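Long-range contacts in putative adhesin (Bacteroides fragilis NCTC 9343, PDB 3PET), which probably serves in cell adhesion as a surface lipoprotein, its chain wound into a right-handed beta-helix: residues Thr42-Tyr47 with Ile83-Pro88; Ala54-Ala59 with Leu67-Ser72; Thr89-Ser94 with Leu107-Leu112; Gly146-Ala151 with Gly164-Asn169. One frame throughout, in Å; residues are numbered along the deposited sequence.

Overall arrangement
Contacts 3 and 4 join coils of a right-handed beta-helix. Contacts 1 and 2 are antiparallel pairings at its N-terminal end, their centres 16 Å apart, and they share a hydrophobic core. There Leu44 CD2 packs on Val58 CG1 at 3.5 Å, and Ile83 CG2 meets Leu67 CD1 at 3.9 Å. Contact 2 is nested in the loop that contact 1 closes. Contact 3 follows directly after Pro88, its centre 15 Å from that of contact 1. Contact 4 lies further along the beta-helix, 14 Å from contact 3 and 35 Å from contact 2, centre to centre. Bound tetraethylene glycol comes within about 3 Å of the Gln149 side chain and about 4 Å of that of Gln57. An acetate lies about 3 Å from the Ile69 side chain. Both probably come from the crystallisation liquor.

Contact 1 of 4, residues Thr42-Tyr47 with Ile83-Pro88; sequences TDLQIY and ITITSP
Leu44 and Ile85 form a non-hydrogen-bonded pair across two antiparallel strands, 43-47 and 82-87. Their side chains lie side by side and point the same way, into the core. From its CB, Leu44 turns CG anti to the backbone N (chi1 173°). At the tip its two methyls part. Leu44 CD1 reaches across the contact to Ile85 CG1 and Thr84 O, both at 3.7 Å, and to Ile83 CG2 at 3.9 Å. Leu44 CD2 turns to the hairpin 56-69 and meets Leu67 CD2 at 3.7 Å. The methyl end of Leu44 is thus wedged between two isoleucines of the partner strand and the hairpin. Next along, Ile46 lies alongside Ile83, CG1 to CG1.

Four backbone bonds join the strands. Asp43 and Thr86 form one hydrogen-bonded pair, Gln45 and Thr84 the other. Gln45 N to Thr84 O is almost straight (177°) and lies in the carbonyl plane. Asp43 N reaches Thr86 O at 2.8 Å but is tilted from the plane of the Thr86 carbonyl.

The opposite face is polar and partly exposed. Thr86 CG2 rests on Asp43 CB at 3.7 Å, while Thr86 OG1 bonds to Thr35 O. A water donates to Asp43 OD2 and, weakly, to Thr84 O. At the strand end Thr42 OG1 touches Pro88 CD at 3.4 Å, the two side chains crossing at about a right angle.

Strand 82-87 also pairs in parallel with strand 31-36. This antiparallel pairing beside parallel coils, apolar inside and polar outside, fits the N-terminal end of a right-handed beta-helix.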
# COMPACT_ATOMS: atom_id res chain seq x y z
N THR A 42 -4.08 28.20 19.42
CA THR A 42 -4.43 26.80 19.16
C THR A 42 -5.89 26.79 18.73
O THR A 42 -6.72 27.42 19.36
CB THR A 42 -4.14 25.89 20.37
OG1 THR A 42 -2.74 25.92 20.61
CG2 THR A 42 -4.56 24.45 20.13
N ASP A 43 -6.20 26.11 17.62
CA ASP A 43 -7.58 26.07 17.15
C ASP A 43 -7.85 24.83 16.31
O ASP A 43 -6.96 24.26 15.69
CB ASP A 43 -7.92 27.36 16.35
CG ASP A 43 -9.41 27.53 16.12
OD1 ASP A 43 -10.20 27.41 17.11
OD2 ASP A 43 -9.81 27.67 14.94
N LEU A 44 -9.11 24.40 16.35
CA LEU A 44 -9.62 23.28 15.58
C LEU A 44 -10.94 23.67 15.00
O LEU A 44 -11.86 24.05 15.74
CB LEU A 44 -9.75 21.99 16.42
CG LEU A 44 -10.44 20.81 15.71
CD1 LEU A 44 -9.58 20.24 14.57
CD2 LEU A 44 -10.82 19.74 16.69
N GLN A 45 -11.04 23.59 13.66
CA GLN A 45 -12.29 23.84 12.95
C GLN A 45 -12.60 22.69 12.05
O GLN A 45 -11.70 22.16 11.38
CB GLN A 45 -12.28 25.14 12.14
CG GLN A 45 -11.93 26.36 12.97
CD GLN A 45 -12.13 27.65 12.25
OE1 GLN A 45 -12.03 27.76 11.02
NE2 GLN A 45 -12.39 28.68 13.04
N ILE A 46 -13.87 22.29 12.04
CA ILE A 46 -14.33 21.21 11.17
C ILE A 46 -15.48 21.76 10.33
O ILE A 46 -16.46 22.26 10.87
CB ILE A 46 -14.67 19.89 11.91
CG1 ILE A 46 -13.41 19.39 12.71
CG2 ILE A 46 -15.12 18.81 10.89
CD1 ILE A 46 -13.61 18.22 13.69
N TYR A 47 -15.30 21.69 9.01
CA TYR A 47 -16.26 22.15 8.02
C TYR A 47 -16.92 20.97 7.33
O TYR A 47 -16.25 20.02 6.94
CB TYR A 47 -15.56 23.05 6.99
CG TYR A 47 -16.47 23.50 5.86
CD1 TYR A 47 -17.29 24.62 6.00
CD2 TYR A 47 -16.54 22.78 4.67
CE1 TYR A 47 -18.16 25.02 4.98
CE2 TYR A 47 -17.41 23.17 3.64
CZ TYR A 47 -18.20 24.30 3.80
OH TYR A 47 -19.06 24.74 2.80
N ILE A 83 -10.99 19.42 7.74
CA ILE A 83 -10.52 19.59 9.11
C ILE A 83 -9.34 20.56 9.08
O ILE A 83 -8.34 20.29 8.44
CB ILE A 83 -10.16 18.21 9.75
CG1 ILE A 83 -11.41 17.28 9.79
CG2 ILE A 83 -9.55 18.40 11.16
CD1 ILE A 83 -11.10 15.73 9.89
N THR A 84 -9.47 21.70 9.77
CA THR A 84 -8.45 22.74 9.81
C THR A 84 -7.89 22.78 11.22
O THR A 84 -8.64 22.98 12.19
CB THR A 84 -9.05 24.06 9.31
OG1 THR A 84 -9.34 23.89 7.93
CG2 THR A 84 -8.09 25.24 9.46
N ILE A 85 -6.58 22.54 11.34
CA ILE A 85 -5.91 22.47 12.64
C ILE A 85 -4.77 23.51 12.71
O ILE A 85 -4.03 23.69 11.75
CB ILE A 85 -5.36 21.03 12.88
CG1 ILE A 85 -6.43 19.93 12.62
CG2 ILE A 85 -4.75 20.89 14.30
CD1 ILE A 85 -5.94 18.42 12.88
N THR A 86 -4.65 24.19 13.85
CA THR A 86 -3.55 25.12 14.05
C THR A 86 -3.09 25.07 15.49
O THR A 86 -3.90 24.96 16.41
CB THR A 86 -3.81 26.57 13.53
OG1 THR A 86 -2.63 27.35 13.74
CG2 THR A 86 -4.99 27.23 14.16
N SER A 87 -1.77 25.14 15.66
CA SER A 87 -1.12 25.17 16.96
C SER A 87 0.26 25.86 16.83
O SER A 87 0.79 25.89 15.72
CB SER A 87 -0.97 23.76 17.52
OG SER A 87 -0.01 23.02 16.78
N PRO A 88 0.85 26.39 17.93
CA PRO A 88 2.18 27.02 17.81
C PRO A 88 3.30 26.01 17.46
O PRO A 88 4.27 26.39 16.81
CB PRO A 88 2.40 27.61 19.21
CG PRO A 88 1.01 27.82 19.75
CD PRO A 88 0.32 26.55 19.30
O HOH W 1 -8.03 25.90 12.92
O HOH W 2 -12.23 23.35 8.22

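Contact 2 of 4, residues Ala54-Ala59 with Leu67-Ser72; sequences ALIQVA and LSIDKS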
# COMPACT_ATOMS: atom_id res chain seq x y z
N ALA A 54 -20.97 16.40 13.22
CA ALA A 54 -21.42 15.91 14.53
C ALA A 54 -20.91 14.51 14.85
O ALA A 54 -20.88 14.15 16.03
CB ALA A 54 -22.95 15.94 14.60
N LEU A 55 -20.46 13.73 13.83
CA LEU A 55 -19.95 12.36 14.02
C LEU A 55 -18.49 12.34 14.54
O LEU A 55 -18.00 11.29 14.94
CB LEU A 55 -20.02 11.55 12.72
CG LEU A 55 -21.39 11.35 12.07
CD1 LEU A 55 -21.24 10.55 10.80
CD2 LEU A 55 -22.37 10.63 13.00
N ILE A 56 -17.80 13.47 14.53
CA ILE A 56 -16.40 13.52 14.94
C ILE A 56 -16.27 13.81 16.44
O ILE A 56 -16.75 14.83 16.93
CB ILE A 56 -15.59 14.52 14.09
CG1 ILE A 56 -15.69 14.13 12.56
CG2 ILE A 56 -14.10 14.58 14.59
CD1 ILE A 56 -15.01 15.04 11.60
N GLN A 57 -15.59 12.92 17.16
CA GLN A 57 -15.35 13.15 18.59
C GLN A 57 -13.96 13.77 18.71
O GLN A 57 -13.02 13.37 18.03
CB GLN A 57 -15.48 11.85 19.40
CG GLN A 57 -16.86 11.20 19.33
CD GLN A 57 -16.91 10.08 18.31
OE1 GLN A 57 -15.94 9.33 18.13
NE2 GLN A 57 -18.02 9.97 17.62
N VAL A 58 -13.87 14.77 19.57
CA VAL A 58 -12.67 15.58 19.74
C VAL A 58 -12.22 15.57 21.20
O VAL A 58 -13.04 15.76 22.08
CB VAL A 58 -13.00 17.03 19.27
CG1 VAL A 58 -11.87 18.02 19.59
CG2 VAL A 58 -13.35 17.07 17.77
N ALA A 59 -10.91 15.41 21.45
CA ALA A 59 -10.34 15.46 22.80
C ALA A 59 -8.87 15.76 22.76
O ALA A 59 -8.17 15.29 21.87
CB ALA A 59 -10.56 14.13 23.54
N LEU A 67 -8.80 12.87 17.24
CA LEU A 67 -10.00 13.00 16.42
C LEU A 67 -10.48 11.59 16.09
O LEU A 67 -9.73 10.81 15.56
CB LEU A 67 -9.72 13.81 15.14
CG LEU A 67 -9.06 15.19 15.31
CD1 LEU A 67 -8.68 15.77 13.95
CD2 LEU A 67 -9.98 16.17 16.08
N SER A 68 -11.70 11.25 16.49
CA SER A 68 -12.22 9.91 16.25
C SER A 68 -13.66 9.96 15.75
O SER A 68 -14.27 11.03 15.71
CB SER A 68 -12.14 9.08 17.52
OG SER A 68 -12.86 9.71 18.56
N ILE A 69 -14.18 8.79 15.33
CA ILE A 69 -15.55 8.63 14.83
C ILE A 69 -16.15 7.37 15.41
O ILE A 69 -15.42 6.48 15.86
CB ILE A 69 -15.64 8.63 13.26
CG1 ILE A 69 -14.88 7.44 12.64
CG2 ILE A 69 -15.17 9.96 12.67
CD1 ILE A 69 -15.36 7.02 11.27
N ASP A 70 -17.49 7.28 15.36
CA ASP A 70 -18.22 6.06 15.68
C ASP A 70 -18.08 5.23 14.39
O ASP A 70 -18.71 5.54 13.37
CB ASP A 70 -19.70 6.35 16.07
CG ASP A 70 -20.53 5.09 16.31
OD1 ASP A 70 -20.01 3.97 16.10
OD2 ASP A 70 -21.69 5.22 16.75
N LYS A 71 -17.21 4.24 14.43
CA LYS A 71 -16.90 3.42 13.23
C LYS A 71 -18.10 2.56 12.75
O LYS A 71 -18.09 2.09 11.62
CB LYS A 71 -15.68 2.54 13.51
CG LYS A 71 -14.42 3.38 13.76
CD LYS A 71 -13.28 2.45 14.19
CE LYS A 71 -12.07 3.22 14.65
NZ LYS A 71 -11.12 2.34 15.36
N SER A 72 -19.11 2.35 13.63
CA SER A 72 -20.31 1.57 13.33
C SER A 72 -21.33 2.43 12.56
O SER A 72 -22.35 1.90 12.11
CB SER A 72 -20.94 1.06 14.63
OG SER A 72 -20.13 0.12 15.33
O HOH W 3 -19.36 9.14 14.73
O HOH W 4 -11.45 11.74 20.15
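The side chain of Gln57 bends across onto the neighbouring strand. The bend is at chi2 (98°), and it lays the amide along the backbone of residues 68-70. Gln57 OE1 comes 3.1 Å from Ser68 OG. Gln57 CB also touches Ser68 OG at 3.5 Å, so the serine hydroxyl sits against the root of the glutamine as well as its tip.

Beneath this polar pair the backbones form one antiparallel hydrogen-bonded pair. Gln57 N donates to Ser68 O at 2.7 Å, and Ser68 N donates back to Gln57 O at 2.9 Å. The strands then diverge. A water fills in where they part: it donates to Leu55 O at 2.6 Å and accepts from Asp70 N at 2.7 Å. Asp70 OD1 accepts from Ser72 N, closing an Asx turn.

On the other face Val58 and Leu67 lie side by side, CG2 to CD2 at 3.9 Å. Ile85 also packs on Leu67. Ile69 packs on Gly214 of the second subunit, so the end of the hairpin reaches the dimer interface.

The chemistry is two-sided. Two backbone bonds hold the strands together. Aliphatic groups bury one face of the hairpin against the shared core. The other face brings amide and hydroxyl together on the more exposed side. There a second water meets Ser68 OG and, weakly, Gln57 O.

Contact 3 of 4, residues Thr89-Ser94 with Leu107-Leu112; sequences TLNGIS and LTTDNL
This contact joins successive coils of the right-handed beta-helix at a corner, where Leu90 and Asn91 meet the bend around Thr109 to Asn111. Asn91 carries much of the polar grip. Its ND2 donates to Asn111 O at 2.9 Å, with an N-H...O angle of 173°. The acceptor lies in the amide plane, and the donor lies in the plane of the carbonyl. A second, weak bond runs from Asn91 ND2 to Asp110 OD1. That same OD1 accepts from Asn111 N at 2.8 Å, on its anti side, so the carboxylate braces the bend that Asn91 grips.

A chi1 of -170° swings Thr109 OG1 away from the backbone N and toward the other coil. There Thr109 OG1 donates to Leu90 O at 2.8 Å from above the carbonyl plane. A water links Leu90 N to Thr108 O.

On the core side, both methyls of Leu107 close on Leu90, with Leu107 CD1 3.9 Å from Leu90 CB. Leu112 CD1 lies 3.8 Å from Asn91 C.

Strand 92-95 runs on from here between strands 23-26 and 111-116, parallel to both. Leu107 and Leu112 both rest on Leu127 of strand 122-128.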
# COMPACT_ATOMS: atom_id res chain seq x y z
N THR A 89 3.18 24.73 17.90
CA THR A 89 4.19 23.72 17.65
C THR A 89 3.57 22.40 17.20
O THR A 89 2.42 22.11 17.54
CB THR A 89 5.08 23.47 18.91
OG1 THR A 89 4.31 22.85 19.94
CG2 THR A 89 5.81 24.72 19.41
N LEU A 90 4.37 21.57 16.49
CA LEU A 90 3.95 20.24 16.08
C LEU A 90 5.16 19.31 16.02
O LEU A 90 6.13 19.61 15.32
CB LEU A 90 3.20 20.23 14.74
CG LEU A 90 2.47 18.91 14.41
CD1 LEU A 90 1.24 18.72 15.30
CD2 LEU A 90 2.08 18.87 12.96
N ASN A 91 5.08 18.18 16.77
CA ASN A 91 6.13 17.16 16.84
C ASN A 91 5.69 15.81 16.30
O ASN A 91 6.53 14.95 16.09
CB ASN A 91 6.59 16.99 18.30
CG ASN A 91 7.28 18.22 18.82
OD1 ASN A 91 6.81 18.83 19.75
ND2 ASN A 91 8.36 18.65 18.16
N GLY A 92 4.38 15.60 16.13
CA GLY A 92 3.91 14.31 15.66
C GLY A 92 2.57 14.32 14.99
O GLY A 92 1.66 15.06 15.37
N ILE A 93 2.45 13.47 13.95
CA ILE A 93 1.21 13.20 13.25
C ILE A 93 1.07 11.70 13.16
O ILE A 93 1.92 11.03 12.57
CB ILE A 93 1.04 13.87 11.84
CG1 ILE A 93 1.22 15.41 11.89
CG2 ILE A 93 -0.37 13.51 11.25
CD1 ILE A 93 1.40 16.06 10.52
N SER A 94 -0.00 11.17 13.73
CA SER A 94 -0.39 9.77 13.61
C SER A 94 -1.72 9.74 12.87
O SER A 94 -2.73 10.23 13.40
CB SER A 94 -0.48 9.10 14.98
OG SER A 94 -0.83 7.75 14.76
N LEU A 107 6.41 24.40 8.57
CA LEU A 107 6.52 23.94 9.95
C LEU A 107 7.97 24.00 10.37
O LEU A 107 8.83 23.43 9.69
CB LEU A 107 5.95 22.52 10.16
CG LEU A 107 6.19 21.89 11.57
CD1 LEU A 107 5.46 22.67 12.69
CD2 LEU A 107 5.80 20.41 11.58
N THR A 108 8.24 24.71 11.47
CA THR A 108 9.56 24.78 12.10
C THR A 108 9.44 24.05 13.43
O THR A 108 8.64 24.45 14.29
CB THR A 108 10.07 26.22 12.25
OG1 THR A 108 10.11 26.82 10.96
CG2 THR A 108 11.44 26.29 12.89
N THR A 109 10.19 22.97 13.58
CA THR A 109 10.13 22.14 14.78
C THR A 109 11.50 21.52 15.04
O THR A 109 12.34 21.53 14.15
CB THR A 109 9.02 21.05 14.60
OG1 THR A 109 8.79 20.39 15.84
CG2 THR A 109 9.34 20.02 13.48
N ASP A 110 11.71 20.95 16.22
CA ASP A 110 12.96 20.25 16.49
C ASP A 110 12.85 18.82 15.90
O ASP A 110 13.62 18.47 15.02
CB ASP A 110 13.30 20.23 18.00
CG ASP A 110 12.12 20.08 18.96
OD1 ASP A 110 11.07 19.51 18.55
OD2 ASP A 110 12.24 20.54 20.13
N ASN A 111 11.87 18.03 16.36
CA ASN A 111 11.65 16.65 15.92
C ASN A 111 10.26 16.49 15.39
O ASN A 111 9.31 16.94 16.02
CB ASN A 111 11.85 15.65 17.07
CG ASN A 111 13.12 15.86 17.86
OD1 ASN A 111 14.23 15.73 17.34
ND2 ASN A 111 12.98 16.27 19.11
N LEU A 112 10.13 15.85 14.23
CA LEU A 112 8.83 15.57 13.66
C LEU A 112 8.72 14.08 13.42
O LEU A 112 9.59 13.49 12.78
CB LEU A 112 8.57 16.36 12.37
CG LEU A 112 7.21 16.13 11.69
CD1 LEU A 112 6.01 16.58 12.59
CD2 LEU A 112 7.16 16.80 10.33
O HOH W 5 7.00 23.03 16.24

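Contact 4 of 4, residues Gly146-Ala151 with Gly164-Asn169; sequences GTAQIA and GNLRAN
Bends at chi2 (134°) and chi3 (-100°) fold the Arg167 guanidinium back over Gly146. At the other end of the contact Gln149 also bends at chi2, bringing its amide alongside Asn169. Between them run parallel strands of neighbouring coils of the right-handed beta-helix.

The pairs in register are Gly146 with Leu166, Thr147 with Arg167 and Ala148 with Ala168. Gly146 N donates to Asn165 O at 3.0 Å, Arg167 N to Gly146 O at 2.9 Å, and Ala148 N to Arg167 O at 3.0 Å. The positive phi of Gly146 is one that glycine takes readily.

Inside the coil the packing is small and close. Ala151 CB meets both Ala168 CB and Leu166 CD2, each at 3.9 Å. Leu127 and Leu132 extend this core beside Leu166.

Outside, Gly146 O lies over the centre of one guanidinium face, 3.4 Å from Arg167 CZ. Arg167 NH2 makes a salt bridge to Glu145, which probably helps to hold the group there. Thr147 CG2 approaches Arg167 NH1 obliquely.

Where Gln149 meets Asn169, the two amide planes are turned 50° apart. Asn169 ND2 donates to Gln149 OE1 at 2.7 Å, in its own amide plane but from above the plane of the glutamine carbonyl.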
# COMPACT_ATOMS: atom_id res chain seq x y z
N GLY A 146 11.77 20.67 2.19
CA GLY A 146 12.40 21.51 3.21
C GLY A 146 13.77 21.01 3.59
O GLY A 146 14.53 20.56 2.74
N THR A 147 14.11 21.12 4.87
CA THR A 147 15.43 20.69 5.35
C THR A 147 15.31 19.89 6.64
O THR A 147 14.39 20.11 7.44
CB THR A 147 16.40 21.91 5.55
OG1 THR A 147 15.96 22.71 6.65
CG2 THR A 147 16.60 22.77 4.30
N ALA A 148 16.27 19.01 6.87
CA ALA A 148 16.38 18.22 8.09
C ALA A 148 17.85 17.93 8.35
O ALA A 148 18.64 17.85 7.40
CB ALA A 148 15.60 16.92 7.96
N GLN A 149 18.25 17.82 9.62
CA GLN A 149 19.64 17.44 9.89
C GLN A 149 19.72 15.94 9.67
O GLN A 149 20.63 15.45 9.01
CB GLN A 149 20.08 17.87 11.30
CG GLN A 149 20.39 19.36 11.44
CD GLN A 149 21.61 19.81 10.65
OE1 GLN A 149 22.54 19.05 10.37
NE2 GLN A 149 21.63 21.08 10.27
N ILE A 150 18.71 15.21 10.17
CA ILE A 150 18.57 13.76 10.03
C ILE A 150 17.17 13.46 9.51
O ILE A 150 16.20 14.01 10.04
CB ILE A 150 18.83 13.00 11.39
CG1 ILE A 150 20.22 13.35 11.96
CG2 ILE A 150 18.71 11.45 11.19
CD1 ILE A 150 20.37 13.19 13.49
N ALA A 151 17.06 12.55 8.52
CA ALA A 151 15.76 12.09 8.00
C ALA A 151 15.75 10.57 7.93
O ALA A 151 16.53 9.96 7.18
CB ALA A 151 15.47 12.70 6.63
N GLY A 164 12.71 14.04 -2.38
CA GLY A 164 13.82 14.53 -3.20
C GLY A 164 14.13 16.00 -2.93
O GLY A 164 15.29 16.42 -3.04
N ASN A 165 13.11 16.78 -2.54
CA ASN A 165 13.26 18.20 -2.20
C ASN A 165 13.33 18.43 -0.69
O ASN A 165 13.18 19.57 -0.22
CB ASN A 165 12.17 19.05 -2.83
CG ASN A 165 12.23 18.98 -4.33
OD1 ASN A 165 13.31 18.98 -4.92
ND2 ASN A 165 11.08 18.84 -4.97
N LEU A 166 13.59 17.35 0.07
CA LEU A 166 13.85 17.44 1.49
C LEU A 166 15.35 17.25 1.64
O LEU A 166 15.83 16.11 1.58
CB LEU A 166 13.04 16.45 2.33
CG LEU A 166 13.34 16.59 3.84
CD1 LEU A 166 12.35 17.54 4.52
CD2 LEU A 166 13.42 15.28 4.47
N ARG A 167 16.10 18.38 1.75
CA ARG A 167 17.56 18.36 1.88
C ARG A 167 17.96 17.97 3.30
O ARG A 167 17.70 18.71 4.24
CB ARG A 167 18.17 19.75 1.51
CG ARG A 167 18.01 20.14 0.04
CD ARG A 167 17.52 21.58 -0.12
NE ARG A 167 16.08 21.65 -0.38
CZ ARG A 167 15.27 22.60 0.08
NH1 ARG A 167 15.74 23.59 0.83
NH2 ARG A 167 13.97 22.57 -0.22
N ALA A 168 18.55 16.77 3.46
CA ALA A 168 18.98 16.28 4.77
C ALA A 168 20.48 16.03 4.80
O ALA A 168 21.05 15.67 3.76
CB ALA A 168 18.23 15.00 5.12
N ASN A 169 21.13 16.19 5.96
CA ASN A 169 22.56 15.87 6.04
C ASN A 169 22.76 14.37 6.12
O ASN A 169 23.57 13.84 5.39
CB ASN A 169 23.24 16.60 7.21
CG ASN A 169 23.52 18.03 6.87
OD1 ASN A 169 23.90 18.38 5.74
ND2 ASN A 169 23.35 18.90 7.83